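Local coordinates for protein isochorismatase hydrolase (Alkaliphilus metalliredigens, PDB 3HB7) that probably acts as a hydrolase of the isochorismatase family, among the cysteine hydrolases, with a parallel-sheet alpha/beta fold, at residues 49-52 against 53-56; 133-136 against 137-141; 166-169 against 170-173. All blocks are in the same frame, centred on the assembly; numbering follows the deposited sequence.

Contact 1 (49-52 against 53-56); sequences EGDD and IHLV
His-54 turns CG beside its own backbone N, anti to the carbonyl carbon (chi1 -63°), and this swings the imidazole back along the chain toward Asp-51. Asp-51 has an intermediate chi1 (-148°), and the end of its side chain comes back near the ring of His-54. NE2 is the atom of the histidine that both groups of Asp-51 approach. The carbonyl Asp-51 O lies at the ring edge, in plane with it, 3.3 Å from His-54 NE2. The NE2-H points poorly at it, at 122°, so this hydrogen bond is weak. The carboxylate stands off to one side of the ring plane, with Asp-51 OD1 3.6 Å from His-54 NE2. The two planes are only 15° apart. Carboxylate and NE2 meet here by proximity and not through a hydrogen bond. The nearby negative charge may favour the protonated form of the ring somewhat. The other ring nitrogen, ND1, is hydrogen-bonded to Tyr-114 OH, and the ring is held mainly there. Asp-52 turns its carboxylate elsewhere, to a salt bridge between OD2 and Arg-48 NH2. The side chain of Ile-53 is directed away from 49-52. The contact marks the turn from the loop after helix 35-47 into strand 53-60. Ile-53 is buried, against Trp-44 and Val-45 of helix 35-47 and Tyr-182 and Trp-186 of helix 179-187. His-54 bonds through its backbone to His-8 and Ile-10, which sets strand 53-60 parallel to strand 8-13 in the central sheet.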
ATOM      1  N   GLU E  49     -53.655 -14.275 -26.109  1.00 37.37           N
ATOM      2  CA  GLU E  49     -54.387 -14.320 -27.338  1.00 37.38           C
ATOM      3  C   GLU E  49     -53.848 -13.218 -28.167  1.00 36.89           C
ATOM      4  O   GLU E  49     -53.487 -12.196 -27.649  1.00 36.95           O
ATOM      5  CB  GLU E  49     -55.866 -14.074 -27.115  1.00 37.60           C
ATOM      6  CG  GLU E  49     -56.704 -14.471 -28.302  1.00 38.89           C
ATOM      7  CD  GLU E  49     -57.363 -13.294 -28.974  1.00 40.69           C
ATOM      8  OE1 GLU E  49     -56.778 -12.197 -28.987  1.00 41.41           O
ATOM      9  OE2 GLU E  49     -58.479 -13.466 -29.490  1.00 40.93           O
ATOM     10  N   GLY E  50     -53.825 -13.421 -29.466  1.00 36.28           N
ATOM     11  CA  GLY E  50     -53.352 -12.409 -30.379  1.00 35.45           C
ATOM     12  C   GLY E  50     -51.878 -12.476 -30.691  1.00 34.84           C
ATOM     13  O   GLY E  50     -51.165 -13.328 -30.193  1.00 34.85           O
ATOM     14  N   ASP E  51     -51.449 -11.593 -31.571  1.00 34.00           N
ATOM     15  CA  ASP E  51     -50.082 -11.582 -32.017  1.00 33.38           C
ATOM     16  C   ASP E  51     -49.304 -10.316 -31.687  1.00 32.56           C
ATOM     17  O   ASP E  51     -48.386  -9.965 -32.385  1.00 32.28           O
ATOM     18  CB  ASP E  51     -50.027 -11.850 -33.497  1.00 33.58           C
ATOM     19  CG  ASP E  51     -48.797 -12.566 -33.878  1.00 34.59           C
ATOM     20  OD1 ASP E  51     -48.139 -13.081 -32.962  1.00 35.56           O
ATOM     21  OD2 ASP E  51     -48.486 -12.614 -35.077  1.00 35.95           O
ATOM     22  N   ASP E  52     -49.713  -9.622 -30.648  1.00 31.43           N
ATOM     23  CA  ASP E  52     -49.104  -8.368 -30.282  1.00 30.73           C
ATOM     24  C   ASP E  52     -47.649  -8.499 -29.855  1.00 29.80           C
ATOM     25  O   ASP E  52     -46.861  -7.625 -30.100  1.00 29.20           O
ATOM     26  CB  ASP E  52     -49.934  -7.676 -29.209  1.00 31.03           C
ATOM     27  CG  ASP E  52     -51.145  -7.008 -29.767  1.00 31.34           C
ATOM     28  OD1 ASP E  52     -51.480  -7.274 -30.925  1.00 32.93           O
ATOM     29  OD2 ASP E  52     -51.763  -6.219 -29.055  1.00 31.68           O
ATOM     30  N   ILE E  53     -47.324  -9.601 -29.199  1.00 28.93           N
ATOM     31  CA  ILE E  53     -45.997  -9.816 -28.683  1.00 28.03           C
ATOM     32  C   ILE E  53     -45.301 -11.080 -29.140  1.00 27.76           C
ATOM     33  O   ILE E  53     -45.770 -12.161 -28.907  1.00 27.05           O
ATOM     34  CB  ILE E  53     -46.032  -9.780 -27.194  1.00 27.97           C
ATOM     35  CG1 ILE E  53     -46.480  -8.391 -26.777  1.00 27.93           C
ATOM     36  CG2 ILE E  53     -44.690 -10.098 -26.654  1.00 27.44           C
ATOM     37  CD1 ILE E  53     -47.110  -8.298 -25.455  1.00 27.28           C
ATOM     38  N   HIS E  54     -44.148 -10.913 -29.775  1.00 27.15           N
ATOM     39  CA  HIS E  54     -43.389 -12.014 -30.318  1.00 26.93           C
ATOM     40  C   HIS E  54     -42.214 -12.367 -29.455  1.00 26.56           C
ATOM     41  O   HIS E  54     -41.653 -11.527 -28.819  1.00 27.06           O
ATOM     42  CB  HIS E  54     -42.827 -11.657 -31.669  1.00 27.12           C
ATOM     43  CG  HIS E  54     -43.851 -11.383 -32.715  1.00 28.13           C
ATOM     44  ND1 HIS E  54     -43.637 -11.651 -34.044  1.00 28.31           N
ATOM     45  CD2 HIS E  54     -45.080 -10.836 -32.638  1.00 28.87           C
ATOM     46  CE1 HIS E  54     -44.693 -11.296 -34.740  1.00 28.37           C
ATOM     47  NE2 HIS E  54     -45.584 -10.798 -33.911  1.00 29.18           N
ATOM     48  N   LEU E  55     -41.821 -13.622 -29.494  1.00 25.67           N
ATOM     49  CA  LEU E  55     -40.633 -14.077 -28.836  1.00 24.68           C
ATOM     50  C   LEU E  55     -39.591 -14.349 -29.894  1.00 24.27           C
ATOM     51  O   LEU E  55     -39.871 -15.018 -30.857  1.00 24.27           O
ATOM     52  CB  LEU E  55     -40.909 -15.369 -28.111  1.00 24.73           C
ATOM     53  CG  LEU E  55     -41.462 -15.326 -26.708  1.00 25.39           C
ATOM     54  CD1 LEU E  55     -41.179 -16.623 -26.020  1.00 24.25           C
ATOM     55  CD2 LEU E  55     -40.878 -14.190 -25.966  1.00 25.88           C
ATOM     56  N   VAL E  56     -38.398 -13.801 -29.708  1.00 23.45           N
ATOM     57  CA  VAL E  56     -37.266 -14.021 -30.581  1.00 22.42           C
ATOM     58  C   VAL E  56     -36.128 -14.560 -29.754  1.00 22.17           C
ATOM     59  O   VAL E  56     -35.769 -13.992 -28.771  1.00 21.93           O
ATOM     60  CB  VAL E  56     -36.845 -12.726 -31.218  1.00 22.52           C
ATOM     61  CG1 VAL E  56     -35.821 -12.948 -32.253  1.00 21.77           C
ATOM     62  CG2 VAL E  56     -37.998 -12.038 -31.780  1.00 21.99           C
TER

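Contact 2 (133-136 against 137-141)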
ATOM      1  N   CYS E 133     -23.677  -8.414 -24.152  1.00 24.60           N
ATOM      2  CA  CYS E 133     -24.509  -8.702 -25.308  1.00 24.94           C
ATOM      3  C   CYS E 133     -25.892  -8.085 -25.213  1.00 24.80           C
ATOM      4  O   CYS E 133     -26.411  -7.618 -26.172  1.00 24.53           O
ATOM      5  CB  CYS E 133     -24.561 -10.190 -25.627  1.00 24.78           C
ATOM      6  SG  CYS E 133     -23.057 -10.896 -26.182  1.00 26.27           S
ATOM      7  N   VAL E 134     -26.467  -8.053 -24.034  1.00 24.37           N
ATOM      8  CA  VAL E 134     -27.713  -7.377 -23.855  1.00 24.44           C
ATOM      9  C   VAL E 134     -27.615  -5.895 -24.133  1.00 24.67           C
ATOM     10  O   VAL E 134     -28.416  -5.347 -24.828  1.00 24.77           O
ATOM     11  CB  VAL E 134     -28.232  -7.581 -22.447  1.00 24.35           C
ATOM     12  CG1 VAL E 134     -29.368  -6.716 -22.187  1.00 23.42           C
ATOM     13  CG2 VAL E 134     -28.612  -8.958 -22.241  1.00 23.26           C
ATOM     14  N   ARG E 135     -26.610  -5.250 -23.595  1.00 24.52           N
ATOM     15  CA  ARG E 135     -26.436  -3.847 -23.829  1.00 24.60           C
ATOM     16  C   ARG E 135     -26.191  -3.538 -25.285  1.00 24.60           C
ATOM     17  O   ARG E 135     -26.660  -2.556 -25.782  1.00 25.12           O
ATOM     18  CB  ARG E 135     -25.342  -3.267 -22.947  1.00 24.22           C
ATOM     19  CG  ARG E 135     -24.321  -2.454 -23.664  1.00 25.01           C
ATOM     20  CD  ARG E 135     -24.734  -1.049 -23.858  1.00 26.25           C
ATOM     21  NE  ARG E 135     -24.166  -0.218 -22.832  1.00 28.81           N
ATOM     22  CZ  ARG E 135     -23.801   1.038 -22.987  1.00 28.46           C
ATOM     23  NH1 ARG E 135     -23.939   1.663 -24.134  1.00 27.73           N
ATOM     24  NH2 ARG E 135     -23.304   1.674 -21.964  1.00 30.00           N
ATOM     25  N   SER E 136     -25.437  -4.386 -25.950  1.00 23.89           N
ATOM     26  CA  SER E 136     -25.132  -4.209 -27.347  1.00 24.17           C
ATOM     27  C   SER E 136     -26.347  -4.266 -28.237  1.00 23.58           C
ATOM     28  O   SER E 136     -26.484  -3.503 -29.143  1.00 23.21           O
ATOM     29  CB  SER E 136     -24.185  -5.292 -27.804  1.00 24.01           C
ATOM     30  OG  SER E 136     -22.898  -4.999 -27.412  1.00 25.66           O
ATOM     31  N   THR E 137     -27.205  -5.222 -27.971  1.00 23.15           N
ATOM     32  CA  THR E 137     -28.439  -5.381 -28.687  1.00 22.68           C
ATOM     33  C   THR E 137     -29.362  -4.199 -28.493  1.00 22.80           C
ATOM     34  O   THR E 137     -29.982  -3.768 -29.409  1.00 22.44           O
ATOM     35  CB  THR E 137     -29.094  -6.682 -28.342  1.00 22.46           C
ATOM     36  OG1 THR E 137     -28.123  -7.701 -28.400  1.00 20.71           O
ATOM     37  CG2 THR E 137     -30.119  -7.000 -29.307  1.00 21.88           C
ATOM     38  N   ALA E 138     -29.396  -3.664 -27.288  1.00 22.85           N
ATOM     39  CA  ALA E 138     -30.137  -2.462 -26.999  1.00 22.95           C
ATOM     40  C   ALA E 138     -29.650  -1.251 -27.746  1.00 23.06           C
ATOM     41  O   ALA E 138     -30.433  -0.484 -28.204  1.00 24.17           O
ATOM     42  CB  ALA E 138     -30.115  -2.181 -25.546  1.00 22.28           C
ATOM     43  N   THR E 139     -28.354  -1.069 -27.843  1.00 22.74           N
ATOM     44  CA  THR E 139     -27.806   0.028 -28.585  1.00 22.86           C
ATOM     45  C   THR E 139     -28.139  -0.066 -30.055  1.00 23.02           C
ATOM     46  O   THR E 139     -28.416   0.901 -30.682  1.00 23.33           O
ATOM     47  CB  THR E 139     -26.300   0.068 -28.434  1.00 22.94           C
ATOM     48  OG1 THR E 139     -25.968   0.204 -27.069  1.00 23.88           O
ATOM     49  CG2 THR E 139     -25.717   1.197 -29.170  1.00 23.09           C
ATOM     50  N   ASP E 140     -28.065  -1.247 -30.606  1.00 22.53           N
ATOM     51  CA  ASP E 140     -28.405  -1.456 -31.985  1.00 22.95           C
ATOM     52  C   ASP E 140     -29.871  -1.203 -32.292  1.00 22.45           C
ATOM     53  O   ASP E 140     -30.186  -0.706 -33.309  1.00 22.05           O
ATOM     54  CB  ASP E 140     -27.949  -2.822 -32.463  1.00 22.39           C
ATOM     55  CG  ASP E 140     -26.484  -2.876 -32.718  1.00 24.81           C
ATOM     56  OD1 ASP E 140     -25.788  -1.910 -32.455  1.00 26.68           O
ATOM     57  OD2 ASP E 140     -26.019  -3.896 -33.187  1.00 28.10           O
ATOM     58  N   ALA E 141     -30.746  -1.573 -31.388  1.00 22.86           N
ATOM     59  CA  ALA E 141     -32.154  -1.325 -31.528  1.00 23.15           C
ATOM     60  C   ALA E 141     -32.446   0.154 -31.551  1.00 23.89           C
ATOM     61  O   ALA E 141     -33.152   0.627 -32.399  1.00 24.65           O
ATOM     62  CB  ALA E 141     -32.862  -1.954 -30.417  1.00 23.29           C
TER
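Cys-133 to Ala-141 form regular alpha helix, with Thr-137 N, Ala-138 N, Thr-139 N and Asp-140 N each bonded to the carbonyl four residues earlier. At Cys-133 O there are two donors. Thr-137 N is 3.1 Å from Cys-133 O, and Thr-137 OG1 comes closer, 2.8 Å from the same oxygen. They arrive from opposite faces of its carbonyl plane. The hydroxyl reaches back because OG1 lies beside the backbone N (chi1 -47°). OG1 also accepts from Gly-105 N. A valine here would probably leave Gly-105 N without its acceptor and Cys-133 O with one donor fewer. On another side of the helix, the bent chain of Arg-135 passes Thr-139, with Arg-135 CD 3.7 Å from Thr-139 OG1. That hydroxyl sits at the edge of the guanidinium, near its plane. The guanidinium itself goes on to Asp-169. Asp-140 uses OD2 for Ser-104 OG. Cys-133 begins the helix, a position consistent with the nucleophile of cysteine hydrolases in this family, though its role here is inferred. Through Thr-137 and Asp-140, the chemistry links this face of the helix to the loop around Ser-104 and Gly-105.

Contact 3 (166-169 against 170-173); sequences GLND and LSIF
The ring of Phe-173 meets carbonyl oxygens of the preceding turn. Leu-170 O lies over one face, 4.2 Å above the plane and offset toward the rim. Asp-169 O approaches obliquely, 3.6 Å from Phe-173 CE2. The ring gets there because CG sits between the backbone N and the carbonyl carbon (chi1 55°), which folds it back toward the helix. Ala-138, Thr-139 and Leu-142 of helix 133-143 also touch this side chain. The carboxylate of Asp-169 is the other flat group that matters. Its OD2 is taken up by Arg-135, while Asp-169 OD1 is 4.2 Å from Ile-172 CD1.

Here the C-terminal end of helix 160-170 gives way to the segment that leads into strand 175-177, the outermost strand on that side of the parallel sheet within the chain. The backbone bonds change accordingly. Leu-170 N and Ser-171 N still reach four residues back, to Gly-166 O and Leu-167 O. Ile-172 N reaches only three back, 3.0 Å from Asp-169 O, and stands above the plane of that carbonyl, 54° out of it. Ser-171 adds a side-chain bond. Its hydroxyl OG donates to Asn-168 O at 3.0 Å, and this supplements a weak bond from Ser-171 N to the same oxygen.

Leu-170 packs back on its own turn, with Leu-170 CG 3.4 Å from Gly-166 O. Ile-172 CG1 is 3.3 Å from Asp-169 O. That oxygen accepts from Ile-172 N and also has Ile-172 CG1 and the Phe-173 ring near it. Beyond the turn, Leu-170 O is hydrogen-bonded to Thr-174 OG1.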
ATOM      1  N   GLY E 166     -24.765  -2.001 -15.565  1.00 25.59           N
ATOM      2  CA  GLY E 166     -25.352  -2.209 -16.866  1.00 25.25           C
ATOM      3  C   GLY E 166     -26.730  -1.608 -17.000  1.00 25.23           C
ATOM      4  O   GLY E 166     -27.041  -0.999 -17.993  1.00 24.46           O
ATOM      5  N   LEU E 167     -27.538  -1.773 -15.966  1.00 25.40           N
ATOM      6  CA  LEU E 167     -28.844  -1.167 -15.912  1.00 25.46           C
ATOM      7  C   LEU E 167     -28.748   0.330 -15.924  1.00 25.92           C
ATOM      8  O   LEU E 167     -29.523   0.995 -16.566  1.00 26.43           O
ATOM      9  CB  LEU E 167     -29.603  -1.658 -14.706  1.00 25.35           C
ATOM     10  CG  LEU E 167     -29.978  -3.113 -14.889  1.00 25.23           C
ATOM     11  CD1 LEU E 167     -30.614  -3.697 -13.711  1.00 25.68           C
ATOM     12  CD2 LEU E 167     -30.874  -3.236 -16.038  1.00 24.50           C
ATOM     13  N   ASN E 168     -27.769   0.857 -15.228  1.00 25.51           N
ATOM     14  CA  ASN E 168     -27.604   2.274 -15.170  1.00 25.89           C
ATOM     15  C   ASN E 168     -27.304   2.861 -16.519  1.00 25.79           C
ATOM     16  O   ASN E 168     -27.844   3.870 -16.897  1.00 25.69           O
ATOM     17  CB  ASN E 168     -26.508   2.608 -14.167  1.00 25.85           C
ATOM     18  CG  ASN E 168     -26.402   4.074 -13.879  1.00 27.05           C
ATOM     19  OD1 ASN E 168     -25.410   4.673 -14.185  1.00 29.42           O
ATOM     20  ND2 ASN E 168     -27.410   4.651 -13.275  1.00 26.15           N
ATOM     21  N   ASP E 169     -26.434   2.213 -17.261  1.00 25.65           N
ATOM     22  CA  ASP E 169     -26.181   2.631 -18.611  1.00 24.98           C
ATOM     23  C   ASP E 169     -27.435   2.473 -19.416  1.00 25.01           C
ATOM     24  O   ASP E 169     -27.779   3.315 -20.180  1.00 25.10           O
ATOM     25  CB  ASP E 169     -25.085   1.802 -19.222  1.00 24.87           C
ATOM     26  CG  ASP E 169     -23.750   2.419 -19.075  1.00 25.39           C
ATOM     27  OD1 ASP E 169     -23.623   3.469 -18.467  1.00 26.32           O
ATOM     28  OD2 ASP E 169     -22.808   1.838 -19.575  1.00 24.87           O
ATOM     29  N   LEU E 170     -28.131   1.379 -19.216  1.00 24.70           N
ATOM     30  CA  LEU E 170     -29.290   1.081 -20.016  1.00 24.85           C
ATOM     31  C   LEU E 170     -30.387   2.102 -19.830  1.00 25.29           C
ATOM     32  O   LEU E 170     -31.145   2.368 -20.717  1.00 25.10           O
ATOM     33  CB  LEU E 170     -29.763  -0.342 -19.808  1.00 24.28           C
ATOM     34  CG  LEU E 170     -29.042  -1.316 -20.709  1.00 23.61           C
ATOM     35  CD1 LEU E 170     -29.316  -2.689 -20.367  1.00 22.71           C
ATOM     36  CD2 LEU E 170     -29.389  -1.075 -22.096  1.00 23.11           C
ATOM     37  N   SER E 171     -30.424   2.692 -18.656  1.00 25.41           N
ATOM     38  CA  SER E 171     -31.429   3.649 -18.308  1.00 26.02           C
ATOM     39  C   SER E 171     -31.251   4.974 -18.996  1.00 26.12           C
ATOM     40  O   SER E 171     -32.093   5.814 -18.942  1.00 26.57           O
ATOM     41  CB  SER E 171     -31.465   3.822 -16.813  1.00 26.25           C
ATOM     42  OG  SER E 171     -30.611   4.849 -16.425  1.00 26.65           O
ATOM     43  N   ILE E 172     -30.115   5.178 -19.603  1.00 26.16           N
ATOM     44  CA  ILE E 172     -29.891   6.361 -20.375  1.00 26.17           C
ATOM     45  C   ILE E 172     -30.746   6.444 -21.632  1.00 26.27           C
ATOM     46  O   ILE E 172     -31.135   7.498 -22.052  1.00 26.38           O
ATOM     47  CB  ILE E 172     -28.419   6.513 -20.703  1.00 26.31           C
ATOM     48  CG1 ILE E 172     -27.606   6.512 -19.426  1.00 25.86           C
ATOM     49  CG2 ILE E 172     -28.171   7.763 -21.467  1.00 25.80           C
ATOM     50  CD1 ILE E 172     -26.171   6.610 -19.657  1.00 23.36           C
ATOM     51  N   PHE E 173     -30.949   5.327 -22.290  1.00 26.13           N
ATOM     52  CA  PHE E 173     -31.681   5.341 -23.528  1.00 25.85           C
ATOM     53  C   PHE E 173     -32.834   4.364 -23.601  1.00 25.45           C
ATOM     54  O   PHE E 173     -33.455   4.275 -24.604  1.00 25.30           O
ATOM     55  CB  PHE E 173     -30.732   5.157 -24.702  1.00 25.91           C
ATOM     56  CG  PHE E 173     -29.897   3.942 -24.603  1.00 26.84           C
ATOM     57  CD1 PHE E 173     -30.241   2.797 -25.252  1.00 26.75           C
ATOM     58  CD2 PHE E 173     -28.776   3.934 -23.840  1.00 26.46           C
ATOM     59  CE1 PHE E 173     -29.477   1.696 -25.135  1.00 26.58           C
ATOM     60  CE2 PHE E 173     -28.022   2.830 -23.738  1.00 26.15           C
ATOM     61  CZ  PHE E 173     -28.373   1.718 -24.377  1.00 25.82           C
TER

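Contacts 2 and 3 are neighbours, with centres about 11 Å apart, and they join helix 133-143 to the end of helix 160-170. A salt bridge from Arg-135 NH2 to Asp-169 OD2 ties them. Packing adds to it: Ala-138 CB is 3.7 Å from Leu-170 CD2, and Thr-139 OG1 is 3.9 Å from Phe-173 CZ. A bound sodium ion lies nearby, about 4 Å from the side chain of Thr-139 and about 7 Å from that of Phe-173. Contact 1 is remote from both. Its centre is about 21 Å from that of contact 2 and about 26 Å from that of contact 3. Contact 2 holds Cys-133, which by family resemblance may be the nucleophile.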